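Local structure of UPF0336 protein Rv0637 (Mycobacterium tuberculosis, 5ZY8) at residues 50-63 with 91-105. The protein is the HadC subunit, probably part of a mycobacterial dehydratase acting on (3R)-hydroxyacyl chains carried on acyl-carrier protein. Sequence-based numbering, arbitrary orientation.
Sequences YDALVAPLTFVTIL and FVFHKPVLAGDKLWA
Val-54 and Leu-98 form a single backbone bridge, flanked by two hydrogen bonds that run in opposite directions. Ala-99 N donates to Leu-53 O at 2.9 Å, from slightly outside the carbonyl plane, and Ala-55 N donates to Val-97 O in that plane, with an angle of 168° at the hydrogen. Leu-98 carries much of the side-chain contact: its CG lies anti to its carbonyl carbon (chi1 -42°), and its two methyls part, CD2 reaching the CB of Tyr-50 and the CG2 of Val-54, while CD1 meets Asp-51 OD1 at 3.6 Å. Its own backbone N is held by Asp-101 OD1, which is approached from above the carboxylate plane rather than within it; this bond lies inside the type II turn from Leu-98 to Asp-101 and ties its two ends together.

Farther along, the carbonyl O of Leu-57 meets two phenyl rings in different ways. It stands 4.1 Å above the centre of the Phe-91 ring, yet lies at the edge of the Phe-93 ring and in its plane. The CB of Leu-57 also touches Phe-93 CZ, and Thr-58 CG2 comes obliquely to Phe-91 CE2 at 3.9 Å. At the start of helix 61-74, Leu-63 has CG anti to the backbone N (chi1 -175°), which directs its branched end onto strand 102-113: CG rests 3.8 Å from Ala-105 CB, and CD2 against Leu-103 CB.

In this chain, whose dehydratase-like domain belongs to the HotDog clan, the contact joins the lead-in and first turn of helix 61-74 to the connection between strands 85-93 and 102-113 and to the adjoining ends of both strands. Helix 22-31 packs on Leu-53, Ala-55 and Thr-58, Met-136 of strand 134-143 touches Val-60, Phe-93 and Val-97, and at Phe-91 the sheet continues into a strand of another protein's chain.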
ATOM      1  N   TYR C  50       0.187  21.988 -11.890  1.00 82.25           N
ATOM      2  CA  TYR C  50      -0.824  21.035 -11.450  1.00 71.82           C
ATOM      3  C   TYR C  50      -1.341  21.397 -10.063  1.00 71.41           C
ATOM      4  O   TYR C  50      -0.568  21.801  -9.189  1.00 71.17           O
ATOM      5  CB  TYR C  50      -0.245  19.624 -11.463  1.00 65.83           C
ATOM      6  CG  TYR C  50       0.580  19.325 -12.709  1.00 69.28           C
ATOM      7  CD1 TYR C  50       1.762  18.599 -12.624  1.00 75.89           C
ATOM      8  CD2 TYR C  50       0.157  19.731 -13.972  1.00 68.34           C
ATOM      9  CE1 TYR C  50       2.510  18.312 -13.759  1.00 73.90           C
ATOM     10  CE2 TYR C  50       0.900  19.450 -15.112  1.00 73.00           C
ATOM     11  CZ  TYR C  50       2.072  18.740 -15.001  1.00 75.37           C
ATOM     12  OH  TYR C  50       2.802  18.477 -16.139  1.00 83.95           O
ATOM     13  N   ASP C  51      -2.653  21.248  -9.866  1.00 78.07           N
ATOM     14  CA  ASP C  51      -3.307  21.622  -8.616  1.00 74.58           C
ATOM     15  C   ASP C  51      -3.446  20.453  -7.635  1.00 66.19           C
ATOM     16  O   ASP C  51      -4.060  20.619  -6.574  1.00 64.06           O
ATOM     17  CB  ASP C  51      -4.669  22.262  -8.902  1.00 81.73           C
ATOM     18  CG  ASP C  51      -5.535  21.424  -9.816  1.00 91.47           C
ATOM     19  OD1 ASP C  51      -5.082  20.341 -10.253  1.00 97.53           O
ATOM     20  OD2 ASP C  51      -6.676  21.858 -10.096  1.00 90.02           O
ATOM     21  N   ALA C  52      -2.889  19.287  -7.972  1.00 62.47           N
ATOM     22  CA  ALA C  52      -2.648  18.185  -7.047  1.00 60.83           C
ATOM     23  C   ALA C  52      -1.325  17.542  -7.444  1.00 59.10           C
ATOM     24  O   ALA C  52      -0.692  17.949  -8.418  1.00 62.99           O
ATOM     25  CB  ALA C  52      -3.796  17.171  -7.052  1.00 63.38           C
ATOM     26  N   LEU C  53      -0.876  16.555  -6.680  1.00 56.95           N
ATOM     27  CA  LEU C  53       0.377  15.885  -7.013  1.00 60.46           C
ATOM     28  C   LEU C  53       0.195  14.961  -8.205  1.00 56.36           C
ATOM     29  O   LEU C  53      -0.908  14.485  -8.491  1.00 63.50           O
ATOM     30  CB  LEU C  53       0.896  15.025  -5.855  1.00 69.65           C
ATOM     31  CG  LEU C  53       1.183  15.532  -4.445  1.00 72.96           C
ATOM     32  CD1 LEU C  53      -0.107  15.888  -3.778  1.00 73.94           C
ATOM     33  CD2 LEU C  53       1.923  14.478  -3.626  1.00 71.74           C
ATOM     34  N   VAL C  54       1.282  14.712  -8.901  1.00 55.33           N
ATOM     35  CA  VAL C  54       1.274  13.775 -10.014  1.00 59.93           C
ATOM     36  C   VAL C  54       1.501  12.374  -9.466  1.00 58.26           C
ATOM     37  O   VAL C  54       2.372  12.152  -8.608  1.00 57.89           O
ATOM     38  CB  VAL C  54       2.350  14.132 -11.048  1.00 63.64           C
ATOM     39  CG1 VAL C  54       2.176  13.283 -12.298  1.00 63.50           C
ATOM     40  CG2 VAL C  54       2.320  15.601 -11.350  1.00 67.86           C
ATOM     41  N   ALA C  55       0.735  11.420  -9.979  1.00 55.37           N
ATOM     42  CA  ALA C  55       0.885  10.037  -9.572  1.00 54.13           C
ATOM     43  C   ALA C  55       2.092   9.426 -10.268  1.00 50.58           C
ATOM     44  O   ALA C  55       2.487   9.880 -11.342  1.00 53.54           O
ATOM     45  CB  ALA C  55      -0.369   9.240  -9.912  1.00 58.30           C
ATOM     46  N   PRO C  56       2.720   8.427  -9.656  1.00 52.67           N
ATOM     47  CA  PRO C  56       3.798   7.713 -10.348  1.00 55.88           C
ATOM     48  C   PRO C  56       3.279   7.148 -11.660  1.00 54.30           C
ATOM     49  O   PRO C  56       2.143   6.677 -11.746  1.00 48.90           O
ATOM     50  CB  PRO C  56       4.183   6.605  -9.359  1.00 59.55           C
ATOM     51  CG  PRO C  56       3.766   7.129  -8.033  1.00 59.80           C
ATOM     52  CD  PRO C  56       2.540   7.959  -8.271  1.00 58.30           C
ATOM     53  N   LEU C  57       4.117   7.202 -12.692  1.00 57.31           N
ATOM     54  CA  LEU C  57       3.607   6.926 -14.032  1.00 60.08           C
ATOM     55  C   LEU C  57       3.158   5.485 -14.221  1.00 55.82           C
ATOM     56  O   LEU C  57       2.458   5.206 -15.196  1.00 67.35           O
ATOM     57  CB  LEU C  57       4.640   7.319 -15.095  1.00 65.52           C
ATOM     58  CG  LEU C  57       5.167   8.745 -14.888  1.00 70.14           C
ATOM     59  CD1 LEU C  57       6.386   9.059 -15.743  1.00 69.10           C
ATOM     60  CD2 LEU C  57       4.048   9.746 -15.130  1.00 74.78           C
ATOM     61  N   THR C  58       3.508   4.573 -13.322  1.00 59.30           N
ATOM     62  CA  THR C  58       2.998   3.213 -13.405  1.00 61.16           C
ATOM     63  C   THR C  58       1.896   2.928 -12.384  1.00 57.13           C
ATOM     64  O   THR C  58       1.474   1.773 -12.260  1.00 46.04           O
ATOM     65  CB  THR C  58       4.144   2.220 -13.242  1.00 64.56           C
ATOM     66  OG1 THR C  58       4.859   2.530 -12.044  1.00 69.05           O
ATOM     67  CG2 THR C  58       5.093   2.292 -14.422  1.00 68.58           C
ATOM     68  N   PHE C  59       1.372   3.966 -11.712  1.00 55.09           N
ATOM     69  CA  PHE C  59       0.471   3.767 -10.576  1.00 52.42           C
ATOM     70  C   PHE C  59      -0.771   2.989 -10.974  1.00 54.52           C
ATOM     71  O   PHE C  59      -1.235   2.117 -10.225  1.00 63.57           O
ATOM     72  CB  PHE C  59       0.065   5.117  -9.979  1.00 51.52           C
ATOM     73  CG  PHE C  59      -0.673   5.024  -8.658  1.00 53.45           C
ATOM     74  CD1 PHE C  59      -0.037   4.579  -7.503  1.00 62.33           C
ATOM     75  CD2 PHE C  59      -2.002   5.401  -8.571  1.00 51.69           C
ATOM     76  CE1 PHE C  59      -0.724   4.513  -6.276  1.00 58.92           C
ATOM     77  CE2 PHE C  59      -2.695   5.336  -7.365  1.00 53.21           C
ATOM     78  CZ  PHE C  59      -2.057   4.891  -6.212  1.00 54.42           C
ATOM     79  N   VAL C  60      -1.324   3.294 -12.146  1.00 56.71           N
ATOM     80  CA  VAL C  60      -2.628   2.780 -12.550  1.00 52.12           C
ATOM     81  C   VAL C  60      -2.536   1.290 -12.885  1.00 49.58           C
ATOM     82  O   VAL C  60      -3.543   0.650 -13.222  1.00 55.82           O
ATOM     83  CB  VAL C  60      -3.193   3.635 -13.701  1.00 56.59           C
ATOM     84  CG1 VAL C  60      -4.576   3.168 -14.136  1.00 59.99           C
ATOM     85  CG2 VAL C  60      -3.255   5.095 -13.264  1.00 52.36           C
ATOM     86  N   THR C  61      -1.340   0.707 -12.760  1.00 50.48           N
ATOM     87  CA  THR C  61      -1.267  -0.749 -12.777  1.00 52.30           C
ATOM     88  C   THR C  61      -2.209  -1.358 -11.736  1.00 53.93           C
ATOM     89  O   THR C  61      -2.805  -2.415 -11.978  1.00 54.50           O
ATOM     90  CB  THR C  61       0.174  -1.223 -12.552  1.00 53.61           C
ATOM     91  OG1 THR C  61       0.272  -2.607 -12.896  1.00 57.07           O
ATOM     92  CG2 THR C  61       0.595  -1.063 -11.105  1.00 55.98           C
ATOM     93  N   ILE C  62      -2.388  -0.688 -10.592  1.00 50.91           N
ATOM     94  CA  ILE C  62      -3.305  -1.194  -9.579  1.00 53.24           C
ATOM     95  C   ILE C  62      -4.727  -1.240 -10.127  1.00 48.20           C
ATOM     96  O   ILE C  62      -5.430  -2.249 -10.000  1.00 47.38           O
ATOM     97  CB  ILE C  62      -3.216  -0.352  -8.294  1.00 57.13           C
ATOM     98  CG1 ILE C  62      -1.887  -0.608  -7.588  1.00 58.50           C
ATOM     99  CG2 ILE C  62      -4.367  -0.690  -7.364  1.00 56.86           C
ATOM    100  CD1 ILE C  62      -1.486   0.492  -6.639  1.00 60.27           C
ATOM    101  N   LEU C  63      -5.179  -0.148 -10.738  1.00 51.32           N
ATOM    102  CA  LEU C  63      -6.523  -0.162 -11.306  1.00 55.84           C
ATOM    103  C   LEU C  63      -6.623  -1.203 -12.422  1.00 53.98           C
ATOM    104  O   LEU C  63      -7.588  -1.979 -12.480  1.00 46.86           O
ATOM    105  CB  LEU C  63      -6.909   1.233 -11.805  1.00 58.44           C
ATOM    106  CG  LEU C  63      -8.346   1.378 -12.329  1.00 56.71           C
ATOM    107  CD1 LEU C  63      -9.336   0.691 -11.389  1.00 52.13           C
ATOM    108  CD2 LEU C  63      -8.711   2.848 -12.509  1.00 57.30           C
ATOM    109  N   PHE C  91       1.751   2.450 -21.631  1.00 59.69           N
ATOM    110  CA  PHE C  91       0.889   3.481 -21.064  1.00 63.94           C
ATOM    111  C   PHE C  91       0.796   4.658 -22.025  1.00 68.94           C
ATOM    112  O   PHE C  91       1.805   5.076 -22.609  1.00 78.85           O
ATOM    113  CB  PHE C  91       1.401   4.005 -19.712  1.00 70.59           C
ATOM    114  CG  PHE C  91       1.415   2.980 -18.612  1.00 74.79           C
ATOM    115  CD1 PHE C  91       0.283   2.741 -17.856  1.00 77.62           C
ATOM    116  CD2 PHE C  91       2.583   2.296 -18.294  1.00 75.27           C
ATOM    117  CE1 PHE C  91       0.303   1.807 -16.833  1.00 77.44           C
ATOM    118  CE2 PHE C  91       2.609   1.367 -17.271  1.00 74.32           C
ATOM    119  CZ  PHE C  91       1.470   1.122 -16.540  1.00 75.06           C
ATOM    120  N   VAL C  92      -0.419   5.176 -22.210  1.00 70.86           N
ATOM    121  CA  VAL C  92      -0.651   6.370 -23.022  1.00 69.65           C
ATOM    122  C   VAL C  92      -1.388   7.394 -22.175  1.00 68.68           C
ATOM    123  O   VAL C  92      -2.564   7.201 -21.840  1.00 67.64           O
ATOM    124  CB  VAL C  92      -1.436   6.067 -24.300  1.00 71.14           C
ATOM    125  CG1 VAL C  92      -1.600   7.344 -25.113  1.00 67.49           C
ATOM    126  CG2 VAL C  92      -0.716   5.001 -25.107  1.00 70.62           C
ATOM    127  N   PHE C  93      -0.730   8.511 -21.896  1.00 64.80           N
ATOM    128  CA  PHE C  93      -1.270   9.533 -21.010  1.00 67.62           C
ATOM    129  C   PHE C  93      -1.863  10.624 -21.886  1.00 63.10           C
ATOM    130  O   PHE C  93      -1.137  11.430 -22.473  1.00 72.21           O
ATOM    131  CB  PHE C  93      -0.190  10.063 -20.076  1.00 66.62           C
ATOM    132  CG  PHE C  93       0.494   8.989 -19.298  1.00 65.80           C
ATOM    133  CD1 PHE C  93      -0.054   8.518 -18.114  1.00 71.82           C
ATOM    134  CD2 PHE C  93       1.673   8.429 -19.758  1.00 68.80           C
ATOM    135  CE1 PHE C  93       0.572   7.508 -17.388  1.00 69.95           C
ATOM    136  CE2 PHE C  93       2.302   7.419 -19.043  1.00 69.17           C
ATOM    137  CZ  PHE C  93       1.748   6.960 -17.852  1.00 65.71           C
ATOM    138  N   HIS C  94      -3.194  10.629 -21.975  1.00 59.88           N
ATOM    139  CA  HIS C  94      -3.902  11.697 -22.668  1.00 67.90           C
ATOM    140  C   HIS C  94      -4.127  12.898 -21.763  1.00 68.30           C
ATOM    141  O   HIS C  94      -4.216  14.031 -22.249  1.00 71.37           O
ATOM    142  CB  HIS C  94      -5.232  11.171 -23.208  1.00 67.73           C
ATOM    143  CG  HIS C  94      -5.081  10.005 -24.137  1.00 72.77           C
ATOM    144  ND1 HIS C  94      -4.638  10.141 -25.434  1.00 76.47           N
ATOM    145  CD2 HIS C  94      -5.271   8.679 -23.942  1.00 73.90           C
ATOM    146  CE1 HIS C  94      -4.588   8.952 -26.007  1.00 79.57           C
ATOM    147  NE2 HIS C  94      -4.967   8.047 -25.123  1.00 74.56           N
ATOM    148  N   LYS C  95      -4.223  12.676 -20.462  1.00 67.06           N
ATOM    149  CA  LYS C  95      -4.200  13.738 -19.474  1.00 67.47           C
ATOM    150  C   LYS C  95      -3.317  13.264 -18.337  1.00 67.64           C
ATOM    151  O   LYS C  95      -3.188  12.055 -18.108  1.00 61.22           O
ATOM    152  CB  LYS C  95      -5.607  14.074 -18.961  1.00 72.56           C
ATOM    153  CG  LYS C  95      -6.586  14.368 -20.077  1.00 82.84           C
ATOM    154  CD  LYS C  95      -7.745  15.246 -19.645  1.00 84.23           C
ATOM    155  CE  LYS C  95      -8.410  15.859 -20.869  1.00 88.40           C
ATOM    156  NZ  LYS C  95      -9.365  14.915 -21.499  1.00 92.42           N
ATOM    157  N   PRO C  96      -2.701  14.181 -17.598  1.00 72.77           N
ATOM    158  CA  PRO C  96      -1.949  13.764 -16.415  1.00 69.08           C
ATOM    159  C   PRO C  96      -2.921  13.268 -15.359  1.00 59.64           C
ATOM    160  O   PRO C  96      -4.000  13.844 -15.166  1.00 46.37           O
ATOM    161  CB  PRO C  96      -1.228  15.042 -15.982  1.00 72.84           C
ATOM    162  CG  PRO C  96      -2.110  16.139 -16.460  1.00 75.19           C
ATOM    163  CD  PRO C  96      -2.738  15.647 -17.740  1.00 75.73           C
ATOM    164  N   VAL C  97      -2.529  12.199 -14.674  1.00 57.57           N
ATOM    165  CA  VAL C  97      -3.351  11.597 -13.630  1.00 59.25           C
ATOM    166  C   VAL C  97      -2.816  12.061 -12.280  1.00 55.71           C
ATOM    167  O   VAL C  97      -1.651  11.815 -11.936  1.00 54.76           O
ATOM    168  CB  VAL C  97      -3.392  10.062 -13.746  1.00 56.73           C
ATOM    169  CG1 VAL C  97      -2.008   9.486 -13.932  1.00 57.85           C
ATOM    170  CG2 VAL C  97      -4.067   9.459 -12.533  1.00 52.15           C
ATOM    171  N   LEU C  98      -3.660  12.765 -11.531  1.00 54.70           N
ATOM    172  CA  LEU C  98      -3.250  13.399 -10.291  1.00 58.69           C
ATOM    173  C   LEU C  98      -3.930  12.776  -9.081  1.00 63.42           C
ATOM    174  O   LEU C  98      -4.956  12.086  -9.181  1.00 60.86           O
ATOM    175  CB  LEU C  98      -3.573  14.895 -10.289  1.00 53.74           C
ATOM    176  CG  LEU C  98      -3.326  15.730 -11.533  1.00 56.22           C
ATOM    177  CD1 LEU C  98      -3.799  17.151 -11.259  1.00 57.13           C
ATOM    178  CD2 LEU C  98      -1.853  15.694 -11.920  1.00 54.70           C
ATOM    179  N   ALA C  99      -3.339  13.061  -7.921  1.00 64.14           N
ATOM    180  CA  ALA C  99      -3.957  12.657  -6.673  1.00 60.24           C
ATOM    181  C   ALA C  99      -5.310  13.343  -6.548  1.00 59.24           C
ATOM    182  O   ALA C  99      -5.465  14.521  -6.892  1.00 47.53           O
ATOM    183  CB  ALA C  99      -3.056  13.014  -5.494  1.00 63.15           C
ATOM    184  N   GLY C 100      -6.300  12.585  -6.082  1.00 50.81           N
ATOM    185  CA  GLY C 100      -7.657  13.066  -6.037  1.00 53.14           C
ATOM    186  C   GLY C 100      -8.487  12.738  -7.259  1.00 54.76           C
ATOM    187  O   GLY C 100      -9.712  12.892  -7.208  1.00 57.56           O
ATOM    188  N   ASP C 101      -7.872  12.287  -8.354  1.00 63.26           N
ATOM    189  CA  ASP C 101      -8.647  11.983  -9.552  1.00 58.77           C
ATOM    190  C   ASP C 101      -9.542  10.770  -9.340  1.00 57.35           C
ATOM    191  O   ASP C 101      -9.131   9.768  -8.750  1.00 59.72           O
ATOM    192  CB  ASP C 101      -7.741  11.730 -10.759  1.00 56.92           C
ATOM    193  CG  ASP C 101      -7.114  12.999 -11.294  1.00 55.59           C
ATOM    194  OD1 ASP C 101      -6.271  12.913 -12.221  1.00 51.55           O
ATOM    195  OD2 ASP C 101      -7.484  14.085 -10.800  1.00 58.37           O
ATOM    196  N   LYS C 102     -10.765  10.861  -9.854  1.00 55.57           N
ATOM    197  CA  LYS C 102     -11.715   9.756  -9.869  1.00 50.29           C
ATOM    198  C   LYS C 102     -11.703   9.129 -11.260  1.00 44.66           C
ATOM    199  O   LYS C 102     -11.938   9.818 -12.257  1.00 46.46           O
ATOM    200  CB  LYS C 102     -13.109  10.260  -9.492  1.00 52.33           C
ATOM    201  CG  LYS C 102     -14.139   9.199  -9.165  1.00 53.41           C
ATOM    202  CD  LYS C 102     -15.524   9.820  -9.096  1.00 55.87           C
ATOM    203  CE  LYS C 102     -16.495   8.932  -8.345  1.00 55.84           C
ATOM    204  NZ  LYS C 102     -17.814   9.573  -8.125  1.00 57.18           N
ATOM    205  N   LEU C 103     -11.436   7.831 -11.329  1.00 46.90           N
ATOM    206  CA  LEU C 103     -11.217   7.152 -12.594  1.00 46.89           C
ATOM    207  C   LEU C 103     -12.194   6.001 -12.762  1.00 47.30           C
ATOM    208  O   LEU C 103     -12.471   5.265 -11.809  1.00 46.34           O
ATOM    209  CB  LEU C 103      -9.779   6.614 -12.676  1.00 47.37           C
ATOM    210  CG  LEU C 103      -8.651   7.638 -12.580  1.00 47.96           C
ATOM    211  CD1 LEU C 103      -7.315   6.975 -12.854  1.00 49.15           C
ATOM    212  CD2 LEU C 103      -8.901   8.769 -13.552  1.00 47.55           C
ATOM    213  N   TRP C 104     -12.696   5.834 -13.984  1.00 50.80           N
ATOM    214  CA  TRP C 104     -13.537   4.701 -14.349  1.00 50.07           C
ATOM    215  C   TRP C 104     -12.780   3.842 -15.345  1.00 49.44           C
ATOM    216  O   TRP C 104     -12.258   4.347 -16.343  1.00 56.26           O
ATOM    217  CB  TRP C 104     -14.877   5.146 -14.947  1.00 46.44           C
ATOM    218  CG  TRP C 104     -15.725   5.933 -14.003  1.00 43.62           C
ATOM    219  CD1 TRP C 104     -15.730   7.293 -13.837  1.00 44.97           C
ATOM    220  CD2 TRP C 104     -16.695   5.412 -13.087  1.00 45.16           C
ATOM    221  NE1 TRP C 104     -16.648   7.651 -12.869  1.00 45.84           N
ATOM    222  CE2 TRP C 104     -17.253   6.516 -12.395  1.00 44.95           C
ATOM    223  CE3 TRP C 104     -17.149   4.125 -12.784  1.00 47.20           C
ATOM    224  CZ2 TRP C 104     -18.238   6.363 -11.417  1.00 41.10           C
ATOM    225  CZ3 TRP C 104     -18.133   3.978 -11.821  1.00 43.20           C
ATOM    226  CH2 TRP C 104     -18.665   5.090 -11.149  1.00 41.63           C
ATOM    227  N   ALA C 105     -12.750   2.546 -15.084  1.00 53.10           N
ATOM    228  CA  ALA C 105     -11.942   1.614 -15.843  1.00 54.86           C
ATOM    229  C   ALA C 105     -12.823   0.768 -16.748  1.00 61.28           C
ATOM    230  O   ALA C 105     -13.973   0.449 -16.425  1.00 63.41           O
ATOM    231  CB  ALA C 105     -11.122   0.721 -14.912  1.00 54.08           C
TER
HETATM  232  O   HOH W   1       0.948  10.465 -13.168  1.00 60.67           O